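Local coordinates for antibiotic biosynthesis monooxygenase (Rhodospirillum rubrum, PDB 4HL9), which probably acts as a monooxygenase of the antibiotic biosynthesis monooxygenase type, at residues P42-L47 / Y60-D65. Sequence-based numbering, arbitrary orientation.
Sequences PLYREL and YDLFVD
Leu62 reaches from strand 59-65 to Tyr44 on helix 37-52, and Tyr60 of the same strand reaches Leu47 about one helical turn further on. The CB of Leu62 points toward the helix. CG stands anti to the backbone N (chi1 172°), which extends the chain toward Tyr44. CD2 is the atom of Leu62 that meets the helix segment: it lies 3.7 Å from Tyr44 CB and 4.0 Å from Tyr44 CG. The methyl therefore sits at the root of the tyrosine, oblique to its ring, and the two side chains cross at about a right angle. Leu62 also packs on Phe74 and Val48, and on Val116 of the second subunit. The other end of Tyr44 leads elsewhere. Its ring meets Phe72, and its OH is hydrogen-bonded to Asp30 on strand 24-32. The CB of Tyr60 also points toward the helix, and Tyr60 OH lies 3.9 Å from both CG and CD2 of Leu47. The Tyr60 ring also meets the rings of Phe74 and His87. This is the packing of a helix on one face of the antiparallel sheet in a ferredoxin-like alpha+beta fold. The strand also pairs with a strand of the second subunit. All four touching residues are buried. The contact thus rests on dispersion and burial, with one methyl on the base of a tyrosine and one phenol oxygen against a leucine.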
loop_
_atom_site.group_PDB
_atom_site.type_symbol
_atom_site.label_atom_id
_atom_site.label_comp_id
_atom_site.label_asym_id
_atom_site.label_seq_id
_atom_site.Cartn_x
_atom_site.Cartn_y
_atom_site.Cartn_z
ATOM N N PRO A 42 5.586 20.390 -2.130
ATOM C CA PRO A 42 5.139 21.218 -0.994
ATOM C C PRO A 42 3.663 21.009 -0.637
ATOM O O PRO A 42 3.296 21.138 0.527
ATOM C CB PRO A 42 5.342 22.660 -1.496
ATOM C CG PRO A 42 6.357 22.538 -2.605
ATOM C CD PRO A 42 6.046 21.231 -3.260
ATOM N N LEU A 43 2.844 20.741 -1.650
ATOM C CA LEU A 43 1.419 20.460 -1.501
ATOM C C LEU A 43 1.224 19.143 -0.727
ATOM O O LEU A 43 0.471 19.091 0.246
ATOM C CB LEU A 43 0.777 20.359 -2.888
ATOM C CG LEU A 43 0.346 21.612 -3.661
ATOM C CD1 LEU A 43 1.109 22.859 -3.283
ATOM C CD2 LEU A 43 0.267 21.401 -5.178
ATOM N N TYR A 44 1.943 18.101 -1.151
ATOM C CA TYR A 44 1.944 16.818 -0.444
ATOM C C TYR A 44 2.399 16.978 1.020
ATOM O O TYR A 44 1.800 16.383 1.916
ATOM C CB TYR A 44 2.848 15.807 -1.165
ATOM C CG TYR A 44 2.232 15.070 -2.344
ATOM C CD1 TYR A 44 1.105 14.276 -2.199
ATOM C CD2 TYR A 44 2.838 15.115 -3.606
ATOM C CE1 TYR A 44 0.573 13.573 -3.292
ATOM C CE2 TYR A 44 2.317 14.437 -4.684
ATOM C CZ TYR A 44 1.202 13.664 -4.533
ATOM O OH TYR A 44 0.707 13.009 -5.617
ATOM N N ARG A 45 3.447 17.768 1.262
ATOM C CA ARG A 45 3.938 17.970 2.629
ATOM C C ARG A 45 2.875 18.601 3.557
ATOM O O ARG A 45 2.664 18.140 4.688
ATOM C CB ARG A 45 5.229 18.800 2.647
ATOM C CG ARG A 45 6.438 18.144 1.975
ATOM C CD ARG A 45 7.685 18.984 2.231
ATOM N NE ARG A 45 8.468 19.238 1.019
ATOM C CZ ARG A 45 9.232 18.338 0.400
ATOM N NH1 ARG A 45 9.324 17.087 0.850
ATOM N NH2 ARG A 45 9.903 18.688 -0.690
ATOM N N GLU A 46 2.184 19.626 3.059
ATOM C CA GLU A 46 1.074 20.236 3.811
ATOM C C GLU A 46 -0.095 19.258 3.988
ATOM O O GLU A 46 -0.667 19.178 5.065
ATOM C CB GLU A 46 0.580 21.540 3.156
ATOM C CG GLU A 46 -0.501 22.274 3.991
ATOM C CD GLU A 46 -1.064 23.527 3.318
ATOM O OE1 GLU A 46 -0.537 23.956 2.266
ATOM O OE2 GLU A 46 -2.045 24.085 3.853
ATOM N N LEU A 47 -0.458 18.533 2.932
ATOM C CA LEU A 47 -1.523 17.522 3.023
ATOM C C LEU A 47 -1.231 16.512 4.156
ATOM O O LEU A 47 -2.091 16.226 5.000
ATOM C CB LEU A 47 -1.763 16.851 1.648
ATOM C CG LEU A 47 -2.886 15.818 1.535
ATOM C CD1 LEU A 47 -4.249 16.429 1.945
ATOM C CD2 LEU A 47 -2.948 15.143 0.144
ATOM N N TYR A 60 -0.943 8.072 8.755
ATOM C CA TYR A 60 -1.000 8.636 7.396
ATOM C C TYR A 60 0.437 8.920 6.995
ATOM O O TYR A 60 1.116 9.737 7.613
ATOM C CB TYR A 60 -1.799 9.923 7.422
ATOM C CG TYR A 60 -2.243 10.498 6.095
ATOM C CD1 TYR A 60 -3.338 9.956 5.413
ATOM C CD2 TYR A 60 -1.608 11.621 5.552
ATOM C CE1 TYR A 60 -3.788 10.505 4.238
ATOM C CE2 TYR A 60 -2.042 12.177 4.349
ATOM C CZ TYR A 60 -3.131 11.618 3.701
ATOM O OH TYR A 60 -3.587 12.154 2.522
ATOM N N ASP A 61 0.903 8.206 5.988
ATOM C CA ASP A 61 2.310 8.266 5.614
ATOM C C ASP A 61 2.388 8.237 4.106
ATOM O O ASP A 61 1.610 7.556 3.461
ATOM C CB ASP A 61 3.076 7.082 6.206
ATOM C CG ASP A 61 3.105 7.105 7.737
ATOM O OD1 ASP A 61 3.874 7.905 8.326
ATOM O OD2 ASP A 61 2.337 6.346 8.343
ATOM N N LEU A 62 3.340 8.989 3.564
ATOM C CA LEU A 62 3.460 9.149 2.137
ATOM C C LEU A 62 4.822 8.619 1.696
ATOM O O LEU A 62 5.837 8.870 2.359
ATOM C CB LEU A 62 3.319 10.642 1.805
ATOM C CG LEU A 62 3.616 11.046 0.352
ATOM C CD1 LEU A 62 2.495 10.639 -0.588
ATOM C CD2 LEU A 62 3.858 12.560 0.285
ATOM N N PHE A 63 4.824 7.880 0.592
ATOM C CA PHE A 63 6.035 7.254 0.067
ATOM C C PHE A 63 6.148 7.553 -1.398
ATOM O O PHE A 63 5.167 7.959 -2.032
ATOM C CB PHE A 63 5.943 5.740 0.250
ATOM C CG PHE A 63 5.750 5.338 1.675
ATOM C CD1 PHE A 63 6.849 5.092 2.485
ATOM C CD2 PHE A 63 4.464 5.277 2.230
ATOM C CE1 PHE A 63 6.671 4.733 3.840
ATOM C CE2 PHE A 63 4.282 4.928 3.562
ATOM C CZ PHE A 63 5.387 4.640 4.358
ATOM N N VAL A 64 7.339 7.307 -1.943
ATOM C CA VAL A 64 7.555 7.471 -3.377
ATOM C C VAL A 64 8.233 6.216 -3.955
ATOM O O VAL A 64 9.110 5.635 -3.325
ATOM C CB VAL A 64 8.359 8.761 -3.683
ATOM C CG1 VAL A 64 9.762 8.700 -3.073
ATOM C CG2 VAL A 64 8.434 9.033 -5.206
ATOM N N ASP A 65 7.823 5.841 -5.157
ATOM C CA ASP A 65 8.316 4.663 -5.899
ATOM C C ASP A 65 9.791 4.892 -6.213
ATOM O O ASP A 65 10.153 5.985 -6.671
ATOM C CB ASP A 65 7.525 4.573 -7.200
ATOM C CG ASP A 65 7.851 3.338 -8.044
ATOM O OD1 ASP A 65 8.943 2.750 -7.910
ATOM O OD2 ASP A 65 6.999 2.988 -8.885
#